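Local atomic coordinates of uncharacterized protein YfeY (Escherichia coli, PDB entry 2QZB), a protein that is of unknown function but belongs to the DUF1131 family and is probably a lipoprotein carried to the cell envelope by its signal peptide. Residues S102-K107 / I133-S138; R81-D86 / K161-R166; G41-R46 / V62-N67. All coordinates share one frame; numbering follows the deposited sequence.

In the fold
All three contacts reach one antiparallel sheet, in which strand 158-165 lies between strands 81-84 and 133-138. Contact 2 is the pairing near the centre of the chain; its strand 161-165 also bonds to the strand of contact 1, with Q136 N 2.8 Å from K161 O. The centres of these two contacts are about 14 Å apart, and contact 1 is nested along the chain inside the loop that contact 2 closes. Contact 3, at one edge of the sheet, reaches contact 2 through D86, whose OD2 lies 2.7 Å from Y43 OH and whose OD1 forms a 2.9 Å salt bridge with K64 NZ. Contacts 1 and 3 flank the chain's centre, about 26 Å apart between centres.

Contact 1. Residues S102-K107 / I133-S138; sequences SDLYSK and ISYQFS
L104, in a short, weakly bonded helical stretch, and Y105, in the loop that follows, reach the aromatic side chains of Y135 and F137 on strand 133-138, without a hydrogen bond between the two segments. Along Y105, CB sets CG opposite the carbonyl carbon (chi1 -52°), bringing the ring to F137 and Y135. One face of this ring carries CB of its own neighbour L104. Farther out, CE2 meets F137 CE1 at 3.9 Å, and F137 lies at the edge of the Y105 ring, near its plane. At the tip, OH comes to the edge of the Y135 ring, 3.6 Å from CD2, while its polar partner is the backbone oxygen of K126. L104 contributes one methyl group: CD1 sits at the edge of F137, 3.9 Å from CZ, and also touches Y135 CD2 at 4.2 Å. A leucine in place of Y105 would probably leave the K126 carbonyl without its hydroxyl mate and open a gap beside F137 and Y135. F101 meets F137 edge-to-face and also touches the Y105 ring; helix 101-104 and the following residues pack against strand 133-138, which runs between strands 123-126 and 158-165.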
loop_
_atom_site.group_PDB
_atom_site.type_symbol
_atom_site.label_atom_id
_atom_site.label_comp_id
_atom_site.label_asym_id
_atom_site.label_seq_id
_atom_site.Cartn_x
_atom_site.Cartn_y
_atom_site.Cartn_z
ATOM N N SER A 102 -6.831 15.647 -4.244
ATOM C CA SER A 102 -7.889 16.654 -4.022
ATOM C C SER A 102 -9.296 16.076 -3.907
ATOM O O SER A 102 -10.220 16.755 -3.395
ATOM C CB SER A 102 -7.854 17.674 -5.162
ATOM O OG SER A 102 -8.022 17.023 -6.419
ATOM N N ASP A 103 -9.453 14.817 -4.338
ATOM C CA ASP A 103 -10.684 14.058 -4.092
ATOM C C ASP A 103 -10.838 13.692 -2.584
ATOM O O ASP A 103 -11.945 13.468 -2.064
ATOM C CB ASP A 103 -10.675 12.770 -4.956
ATOM C CG ASP A 103 -11.249 12.986 -6.368
ATOM O OD1 ASP A 103 -11.470 14.142 -6.769
ATOM O OD2 ASP A 103 -11.487 11.994 -7.092
ATOM N N LEU A 104 -9.717 13.610 -1.886
ATOM C CA LEU A 104 -9.736 13.051 -0.529
ATOM C C LEU A 104 -9.402 14.029 0.553
ATOM O O LEU A 104 -9.947 13.919 1.647
ATOM C CB LEU A 104 -8.768 11.862 -0.421
ATOM C CG LEU A 104 -9.050 10.772 -1.447
ATOM C CD1 LEU A 104 -7.882 9.814 -1.488
ATOM C CD2 LEU A 104 -10.377 10.062 -1.159
ATOM N N TYR A 105 -8.494 14.959 0.257
ATOM C CA TYR A 105 -7.942 15.878 1.264
ATOM C C TYR A 105 -7.955 17.305 0.758
ATOM O O TYR A 105 -7.634 17.561 -0.400
ATOM C CB TYR A 105 -6.510 15.508 1.680
ATOM C CG TYR A 105 -6.353 14.062 2.103
ATOM C CD1 TYR A 105 -6.819 13.630 3.331
ATOM C CD2 TYR A 105 -5.797 13.122 1.230
ATOM C CE1 TYR A 105 -6.707 12.294 3.726
ATOM C CE2 TYR A 105 -5.702 11.750 1.599
ATOM C CZ TYR A 105 -6.132 11.366 2.858
ATOM O OH TYR A 105 -6.026 10.053 3.244
ATOM N N SER A 106 -8.342 18.227 1.631
ATOM C CA SER A 106 -8.265 19.651 1.317
ATOM C C SER A 106 -6.896 20.213 1.634
ATOM O O SER A 106 -6.528 21.281 1.140
ATOM C CB SER A 106 -9.340 20.430 2.058
ATOM O OG SER A 106 -9.005 20.633 3.395
ATOM N N LYS A 107 -6.135 19.469 2.442
ATOM C CA LYS A 107 -4.799 19.867 2.869
ATOM C C LYS A 107 -4.055 18.667 3.444
ATOM O O LYS A 107 -4.658 17.684 3.862
ATOM C CB LYS A 107 -4.859 21.032 3.875
ATOM C CG LYS A 107 -5.294 20.673 5.274
ATOM C CD LYS A 107 -5.684 21.925 6.106
ATOM C CE LYS A 107 -4.454 22.726 6.597
ATOM N NZ LYS A 107 -4.589 23.313 7.994
ATOM N N ILE A 133 -5.557 1.324 7.031
ATOM C CA ILE A 133 -5.298 1.704 5.617
ATOM C C ILE A 133 -4.684 3.099 5.471
ATOM O O ILE A 133 -5.112 4.065 6.157
ATOM C CB ILE A 133 -6.598 1.555 4.757
ATOM C CG1 ILE A 133 -7.168 0.144 4.879
ATOM C CG2 ILE A 133 -6.376 1.932 3.263
ATOM C CD1 ILE A 133 -8.624 0.037 4.328
ATOM N N SER A 134 -3.665 3.188 4.598
ATOM C CA SER A 134 -2.988 4.416 4.224
ATOM C C SER A 134 -2.893 4.426 2.704
ATOM O O SER A 134 -2.985 3.371 2.085
ATOM C CB SER A 134 -1.562 4.433 4.773
ATOM O OG SER A 134 -1.554 4.378 6.192
ATOM N N TYR A 135 -2.683 5.606 2.126
ATOM C CA TYR A 135 -2.500 5.768 0.685
ATOM C C TYR A 135 -1.169 6.463 0.506
ATOM O O TYR A 135 -0.855 7.406 1.249
ATOM C CB TYR A 135 -3.621 6.642 0.076
ATOM C CG TYR A 135 -5.038 6.267 0.475
ATOM C CD1 TYR A 135 -5.543 4.998 0.229
ATOM C CD2 TYR A 135 -5.883 7.199 1.085
ATOM C CE1 TYR A 135 -6.824 4.644 0.614
ATOM C CE2 TYR A 135 -7.184 6.861 1.441
ATOM C CZ TYR A 135 -7.647 5.597 1.202
ATOM O OH TYR A 135 -8.940 5.255 1.528
ATOM N N GLN A 136 -0.364 6.024 -0.441
ATOM C CA GLN A 136 0.766 6.860 -0.848
ATOM C C GLN A 136 0.403 7.595 -2.120
ATOM O O GLN A 136 -0.363 7.078 -2.959
ATOM C CB GLN A 136 2.071 6.062 -1.044
ATOM C CG GLN A 136 2.583 5.359 0.217
ATOM C CD GLN A 136 4.038 4.844 0.090
ATOM O OE1 GLN A 136 4.628 4.840 -1.003
ATOM N NE2 GLN A 136 4.611 4.414 1.219
ATOM N N PHE A 137 0.950 8.803 -2.270
ATOM C CA PHE A 137 0.635 9.666 -3.413
ATOM C C PHE A 137 1.922 9.947 -4.146
ATOM O O PHE A 137 2.981 9.997 -3.525
ATOM C CB PHE A 137 -0.009 10.990 -2.938
ATOM C CG PHE A 137 -1.427 10.821 -2.470
ATOM C CD1 PHE A 137 -1.702 10.463 -1.146
ATOM C CD2 PHE A 137 -2.470 10.960 -3.349
ATOM C CE1 PHE A 137 -3.000 10.269 -0.724
ATOM C CE2 PHE A 137 -3.759 10.781 -2.934
ATOM C CZ PHE A 137 -4.030 10.410 -1.623
ATOM N N SER A 138 1.855 10.118 -5.463
ATOM C CA SER A 138 3.021 10.659 -6.173
ATOM C C SER A 138 2.610 11.638 -7.248
ATOM O O SER A 138 1.444 11.652 -7.674
ATOM C CB SER A 138 3.981 9.586 -6.701
ATOM O OG SER A 138 3.332 8.428 -7.153
#

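Contact 2. Residues R81-D86 / K161-R166; sequences RIDVLD and KIIWRR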
loop_
_atom_site.group_PDB
_atom_site.type_symbol
_atom_site.label_atom_id
_atom_site.label_comp_id
_atom_site.label_asym_id
_atom_site.label_seq_id
_atom_site.Cartn_x
_atom_site.Cartn_y
_atom_site.Cartn_z
ATOM N N ARG A 81 1.884 -6.393 6.904
ATOM C CA ARG A 81 1.764 -5.253 5.981
ATOM C C ARG A 81 1.618 -5.789 4.554
ATOM O O ARG A 81 2.265 -6.822 4.201
ATOM C CB ARG A 81 2.987 -4.336 6.067
ATOM C CG ARG A 81 2.987 -3.130 5.072
ATOM C CD ARG A 81 4.189 -2.211 5.236
ATOM N NE ARG A 81 4.318 -1.275 4.128
ATOM C CZ ARG A 81 5.035 -0.151 4.134
ATOM N NH1 ARG A 81 5.085 0.610 3.044
ATOM N NH2 ARG A 81 5.722 0.214 5.216
ATOM N N ILE A 82 0.765 -5.115 3.759
ATOM C CA ILE A 82 0.592 -5.424 2.305
ATOM C C ILE A 82 0.524 -4.087 1.606
ATOM O O ILE A 82 -0.344 -3.255 1.948
ATOM C CB ILE A 82 -0.710 -6.194 1.994
ATOM C CG1 ILE A 82 -0.778 -7.507 2.792
ATOM C CG2 ILE A 82 -0.840 -6.473 0.441
ATOM C CD1 ILE A 82 -2.208 -8.047 3.078
ATOM N N ASP A 83 1.460 -3.840 0.696
ATOM C CA ASP A 83 1.380 -2.672 -0.182
ATOM C C ASP A 83 0.740 -3.083 -1.518
ATOM O O ASP A 83 1.168 -4.062 -2.122
ATOM C CB ASP A 83 2.768 -2.123 -0.435
ATOM C CG ASP A 83 3.489 -1.724 0.865
ATOM O OD1 ASP A 83 4.334 -0.823 0.810
ATOM O OD2 ASP A 83 3.213 -2.328 1.927
ATOM N N VAL A 84 -0.289 -2.369 -1.951
ATOM C CA VAL A 84 -1.028 -2.755 -3.148
ATOM C C VAL A 84 -0.667 -1.758 -4.222
ATOM O O VAL A 84 -0.759 -0.538 -4.016
ATOM C CB VAL A 84 -2.555 -2.842 -2.930
ATOM C CG1 VAL A 84 -3.306 -3.255 -4.248
ATOM C CG2 VAL A 84 -2.887 -3.857 -1.846
ATOM N N LEU A 85 -0.222 -2.259 -5.357
ATOM C CA LEU A 85 0.070 -1.387 -6.495
ATOM C C LEU A 85 -0.794 -1.718 -7.711
ATOM O O LEU A 85 -0.731 -1.037 -8.729
ATOM C CB LEU A 85 1.547 -1.504 -6.859
ATOM C CG LEU A 85 2.558 -1.202 -5.737
ATOM C CD1 LEU A 85 2.900 -2.391 -4.837
ATOM C CD2 LEU A 85 3.802 -0.767 -6.383
ATOM N N ASP A 86 -1.564 -2.787 -7.602
ATOM C CA ASP A 86 -2.466 -3.272 -8.650
ATOM C C ASP A 86 -3.665 -2.340 -8.732
ATOM O O ASP A 86 -4.443 -2.197 -7.748
ATOM C CB ASP A 86 -2.950 -4.669 -8.283
ATOM C CG ASP A 86 -3.753 -5.350 -9.393
ATOM O OD1 ASP A 86 -4.175 -4.704 -10.388
ATOM O OD2 ASP A 86 -3.966 -6.566 -9.241
ATOM N N LYS A 161 0.017 3.977 -4.319
ATOM C CA LYS A 161 0.003 2.731 -3.567
ATOM C C LYS A 161 -1.072 2.781 -2.481
ATOM O O LYS A 161 -1.358 3.850 -1.927
ATOM C CB LYS A 161 1.394 2.540 -2.977
ATOM C CG LYS A 161 1.635 1.300 -2.211
ATOM C CD LYS A 161 3.052 0.869 -2.502
ATOM C CE LYS A 161 4.045 1.656 -1.714
ATOM N NZ LYS A 161 5.411 1.067 -1.888
ATOM N N ILE A 162 -1.675 1.630 -2.187
ATOM C CA ILE A 162 -2.563 1.514 -1.045
ATOM C C ILE A 162 -1.864 0.558 -0.049
ATOM O O ILE A 162 -1.418 -0.543 -0.432
ATOM C CB ILE A 162 -3.989 0.995 -1.446
ATOM C CG1 ILE A 162 -4.629 1.916 -2.518
ATOM C CG2 ILE A 162 -4.903 0.909 -0.193
ATOM C CD1 ILE A 162 -5.877 1.392 -3.088
ATOM N N ILE A 163 -1.772 0.969 1.213
ATOM C CA ILE A 163 -1.054 0.174 2.225
ATOM C C ILE A 163 -1.988 -0.272 3.330
ATOM O O ILE A 163 -2.711 0.551 3.921
ATOM C CB ILE A 163 0.103 0.988 2.811
ATOM C CG1 ILE A 163 0.979 1.525 1.671
ATOM C CG2 ILE A 163 0.914 0.157 3.838
ATOM C CD1 ILE A 163 1.897 2.575 2.132
ATOM N N TRP A 164 -1.989 -1.564 3.611
ATOM C CA TRP A 164 -2.698 -2.090 4.761
ATOM C C TRP A 164 -1.667 -2.478 5.824
ATOM O O TRP A 164 -0.629 -3.087 5.473
ATOM C CB TRP A 164 -3.522 -3.323 4.375
ATOM C CG TRP A 164 -4.126 -4.015 5.587
ATOM C CD1 TRP A 164 -5.323 -3.727 6.171
ATOM C CD2 TRP A 164 -3.559 -5.108 6.349
ATOM N NE1 TRP A 164 -5.542 -4.570 7.249
ATOM C CE2 TRP A 164 -4.479 -5.431 7.369
ATOM C CE3 TRP A 164 -2.363 -5.848 6.256
ATOM C CZ2 TRP A 164 -4.240 -6.460 8.311
ATOM C CZ3 TRP A 164 -2.128 -6.864 7.177
ATOM C CH2 TRP A 164 -3.064 -7.161 8.200
ATOM N N ARG A 165 -1.930 -2.164 7.108
ATOM C CA ARG A 165 -1.018 -2.603 8.208
ATOM C C ARG A 165 -1.809 -3.227 9.359
ATOM O O ARG A 165 -2.842 -2.685 9.730
ATOM C CB ARG A 165 -0.174 -1.444 8.747
ATOM C CG ARG A 165 0.921 -0.861 7.811
ATOM C CD ARG A 165 1.510 0.357 8.452
ATOM N NE ARG A 165 2.676 0.963 7.779
ATOM C CZ ARG A 165 2.593 2.017 6.974
ATOM N NH1 ARG A 165 1.405 2.533 6.714
ATOM N NH2 ARG A 165 3.670 2.545 6.408
ATOM N N ARG A 166 -1.346 -4.345 9.937
ATOM C CA ARG A 166 -2.128 -5.030 11.005
ATOM C C ARG A 166 -2.292 -4.141 12.254
ATOM O O ARG A 166 -1.480 -3.221 12.446
ATOM C CB ARG A 166 -1.507 -6.370 11.419
ATOM C CG ARG A 166 -0.130 -6.291 12.099
ATOM C CD ARG A 166 0.089 -7.521 13.036
ATOM N NE ARG A 166 -0.299 -8.768 12.358
ATOM C CZ ARG A 166 0.510 -9.805 12.114
ATOM N NH1 ARG A 166 1.775 -9.791 12.520
ATOM N NH2 ARG A 166 0.041 -10.865 11.476
#
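The guanidinium of R81 has R165 NH2 over one face and the carboxylate of D83 at its edge. The two arginine side chains lie side by side and point the same way, their guanidinium planes 61° apart, R81 NH2 only 3.3 Å from R165 NH2. This like-charge approach is probably eased because each arginine has its own acid, D83 for R81 and E124 for R165. R81 stretches out with CG anti to the backbone N (chi1 177°), which brings it side-on to D83: NE bonds OD2 at 2.7 Å, in the guanidinium plane and on the syn lone pair, while NH1 bonds OD1 at 2.8 Å. K161 completes the salt-bridge network through a weak bond from NZ to D83 OD1 at 3.5 Å. One face of the R165 guanidinium rests on I163 CG2, which also touches R81 NE. On the other side of the sheet, the W164 ring has the backbone N of R166 over one face, and its CE3 meets I82 CD1 at 3.9 Å; V84 and I162 continue this apolar surface, which strands 16-17 and 20-21 cover. Four backbone hydrogen bonds join the pairs I82-W164 and V84-I162, the shortest from V84 N to I162 O at 2.6 Å. This is regular antiparallel pairing of sequence-distant strands mid-sheet, one face carrying R81, D83 and R165 around I163, the other apolar.

Contact 3. Residues G41-R46 / V62-N67; sequences GDYRLR and VMKGDN
V62 and Y43 make one tight part of this contact. Methyl CG1 of V62 lies over one face of the Y43 ring in a CH-pi contact, 3.8 Å from the centroid and 25° off the ring normal, offset toward CG. The carbonyl oxygen of M63 approaches the same ring at its edge, in plane, and K64 CB also lies at the edge. With CG anti to the carbonyl carbon (chi1 -66°), the Y43 ring lies against strand 62-64, while its hydroxyl bonds D86. On the V62 side of the strand pair, CG2 touches L45 CD1 at 3.9 Å, and L45 in turn packs on helix 32-38. Close packing continues at buried M63, which bends at both chi2 and chi3, placing CE over the centre of the R46 guanidinium, 3.7 Å from CZ; SD lies 3.6 Å from R46 NE. R46 itself is exposed and keeps a salt bridge to E61.

The backbones form the open end of a beta hairpin made by strands 44-52 and 55-64. R44 and M63 are an antiparallel hydrogen-bonded pair: R44 N donates to M63 O at 3.0 Å, and M63 N to R44 O at 2.7 Å. A type II' turn from K64 to N67 then leads into strand 67-73.

The loose, solvent side is the end at D42, R44 and G65, where water joins the segments: one water donates to D42 O and accepts from G65 N, and a second takes a bond from R44 NH1 at 2.8 Å and gives one to G65 O at 2.7 Å.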
loop_
_atom_site.group_PDB
_atom_site.type_symbol
_atom_site.label_atom_id
_atom_site.label_comp_id
_atom_site.label_asym_id
_atom_site.label_seq_id
_atom_site.Cartn_x
_atom_site.Cartn_y
_atom_site.Cartn_z
ATOM N N GLY A 41 -6.655 -14.142 -8.402
ATOM C CA GLY A 41 -6.313 -13.440 -9.625
ATOM C C GLY A 41 -5.307 -14.277 -10.365
ATOM O O GLY A 41 -4.877 -15.323 -9.884
ATOM N N ASP A 42 -4.910 -13.793 -11.536
ATOM C CA ASP A 42 -3.975 -14.487 -12.366
ATOM C C ASP A 42 -2.590 -13.926 -12.029
ATOM O O ASP A 42 -1.980 -13.243 -12.841
ATOM C CB ASP A 42 -4.318 -14.232 -13.838
ATOM C CG ASP A 42 -5.784 -14.539 -14.171
ATOM O OD1 ASP A 42 -6.196 -15.696 -13.976
ATOM O OD2 ASP A 42 -6.500 -13.623 -14.649
ATOM N N TYR A 43 -2.104 -14.214 -10.828
ATOM C CA TYR A 43 -0.837 -13.665 -10.363
ATOM C C TYR A 43 0.235 -14.732 -10.396
ATOM O O TYR A 43 -0.075 -15.912 -10.394
ATOM C CB TYR A 43 -0.970 -13.206 -8.915
ATOM C CG TYR A 43 -1.919 -12.043 -8.689
ATOM C CD1 TYR A 43 -1.703 -10.817 -9.299
ATOM C CD2 TYR A 43 -3.028 -12.189 -7.867
ATOM C CE1 TYR A 43 -2.554 -9.758 -9.075
ATOM C CE2 TYR A 43 -3.880 -11.154 -7.648
ATOM C CZ TYR A 43 -3.628 -9.936 -8.250
ATOM O OH TYR A 43 -4.474 -8.890 -8.019
ATOM N N ARG A 44 1.482 -14.273 -10.391
ATOM C CA ARG A 44 2.642 -15.063 -10.056
ATOM C C ARG A 44 3.145 -14.565 -8.693
ATOM O O ARG A 44 2.712 -13.518 -8.202
ATOM C CB ARG A 44 3.733 -14.854 -11.129
ATOM C CG ARG A 44 3.559 -15.711 -12.429
ATOM C CD ARG A 44 2.246 -15.422 -13.197
ATOM N NE ARG A 44 2.245 -16.096 -14.497
ATOM C CZ ARG A 44 2.582 -15.531 -15.659
ATOM N NH1 ARG A 44 2.976 -14.250 -15.741
ATOM N NH2 ARG A 44 2.545 -16.260 -16.765
ATOM N N LEU A 45 4.061 -15.305 -8.092
ATOM C CA LEU A 45 4.565 -15.019 -6.744
ATOM C C LEU A 45 6.097 -15.195 -6.716
ATOM O O LEU A 45 6.631 -16.155 -7.302
ATOM C CB LEU A 45 3.879 -15.982 -5.756
ATOM C CG LEU A 45 4.061 -15.755 -4.252
ATOM C CD1 LEU A 45 3.475 -14.397 -3.770
ATOM C CD2 LEU A 45 3.407 -16.890 -3.511
ATOM N N ARG A 46 6.791 -14.273 -6.057
ATOM C CA ARG A 46 8.234 -14.236 -6.005
ATOM C C ARG A 46 8.567 -13.989 -4.527
ATOM O O ARG A 46 7.729 -13.496 -3.811
ATOM C CB ARG A 46 8.642 -12.989 -6.775
ATOM C CG ARG A 46 9.883 -13.038 -7.397
ATOM C CD ARG A 46 9.804 -12.183 -8.599
ATOM N NE ARG A 46 9.922 -10.746 -8.354
ATOM C CZ ARG A 46 10.499 -9.939 -9.228
ATOM N NH1 ARG A 46 11.000 -10.448 -10.359
ATOM N NH2 ARG A 46 10.596 -8.642 -8.977
ATOM N N VAL A 62 3.803 -10.262 -5.205
ATOM C CA VAL A 62 2.746 -10.805 -5.993
ATOM C C VAL A 62 2.867 -10.098 -7.335
ATOM O O VAL A 62 2.860 -8.892 -7.403
ATOM C CB VAL A 62 1.389 -10.513 -5.344
ATOM C CG1 VAL A 62 0.276 -11.007 -6.233
ATOM C CG2 VAL A 62 1.299 -11.188 -3.939
ATOM N N MET A 63 2.996 -10.858 -8.400
ATOM C CA MET A 63 3.376 -10.276 -9.682
ATOM C C MET A 63 2.195 -10.299 -10.638
ATOM O O MET A 63 1.478 -11.294 -10.732
ATOM C CB MET A 63 4.547 -11.053 -10.307
ATOM C CG MET A 63 5.835 -11.160 -9.407
ATOM S SD MET A 63 6.568 -9.556 -9.004
ATOM C CE MET A 63 7.172 -8.973 -10.565
ATOM N N LYS A 64 2.025 -9.214 -11.357
ATOM C CA LYS A 64 0.961 -9.122 -12.359
ATOM C C LYS A 64 1.672 -8.783 -13.647
ATOM O O LYS A 64 2.136 -7.667 -13.845
ATOM C CB LYS A 64 -0.070 -8.066 -11.994
ATOM C CG LYS A 64 -1.331 -8.120 -12.903
ATOM C CD LYS A 64 -2.413 -7.140 -12.484
ATOM C CE LYS A 64 -2.228 -5.769 -13.122
ATOM N NZ LYS A 64 -3.540 -5.002 -13.164
ATOM N N GLY A 65 1.844 -9.800 -14.474
ATOM C CA GLY A 65 2.780 -9.728 -15.585
ATOM C C GLY A 65 4.175 -9.416 -15.092
ATOM O O GLY A 65 4.700 -10.078 -14.182
ATOM N N ASP A 66 4.730 -8.350 -15.664
ATOM C CA ASP A 66 6.097 -7.892 -15.468
ATOM C C ASP A 66 6.283 -7.026 -14.208
ATOM O O ASP A 66 7.419 -6.633 -13.856
ATOM C CB ASP A 66 6.478 -7.035 -16.709
ATOM C CG ASP A 66 5.228 -6.333 -17.387
ATOM O OD1 ASP A 66 5.367 -5.168 -17.867
ATOM O OD2 ASP A 66 4.112 -6.927 -17.472
ATOM N N ASN A 67 5.164 -6.708 -13.562
ATOM C CA ASN A 67 5.093 -5.638 -12.562
ATOM C C ASN A 67 4.630 -6.176 -11.200
ATOM O O ASN A 67 3.832 -7.130 -11.113
ATOM C CB ASN A 67 4.078 -4.581 -13.010
ATOM C CG ASN A 67 4.567 -3.704 -14.171
ATOM O OD1 ASN A 67 5.699 -3.190 -14.202
ATOM N ND2 ASN A 67 3.690 -3.513 -15.119
HETATM O O HOH W 1 0.572 -12.566 -13.800
HETATM O O HOH W 2 4.019 -12.679 -13.736
#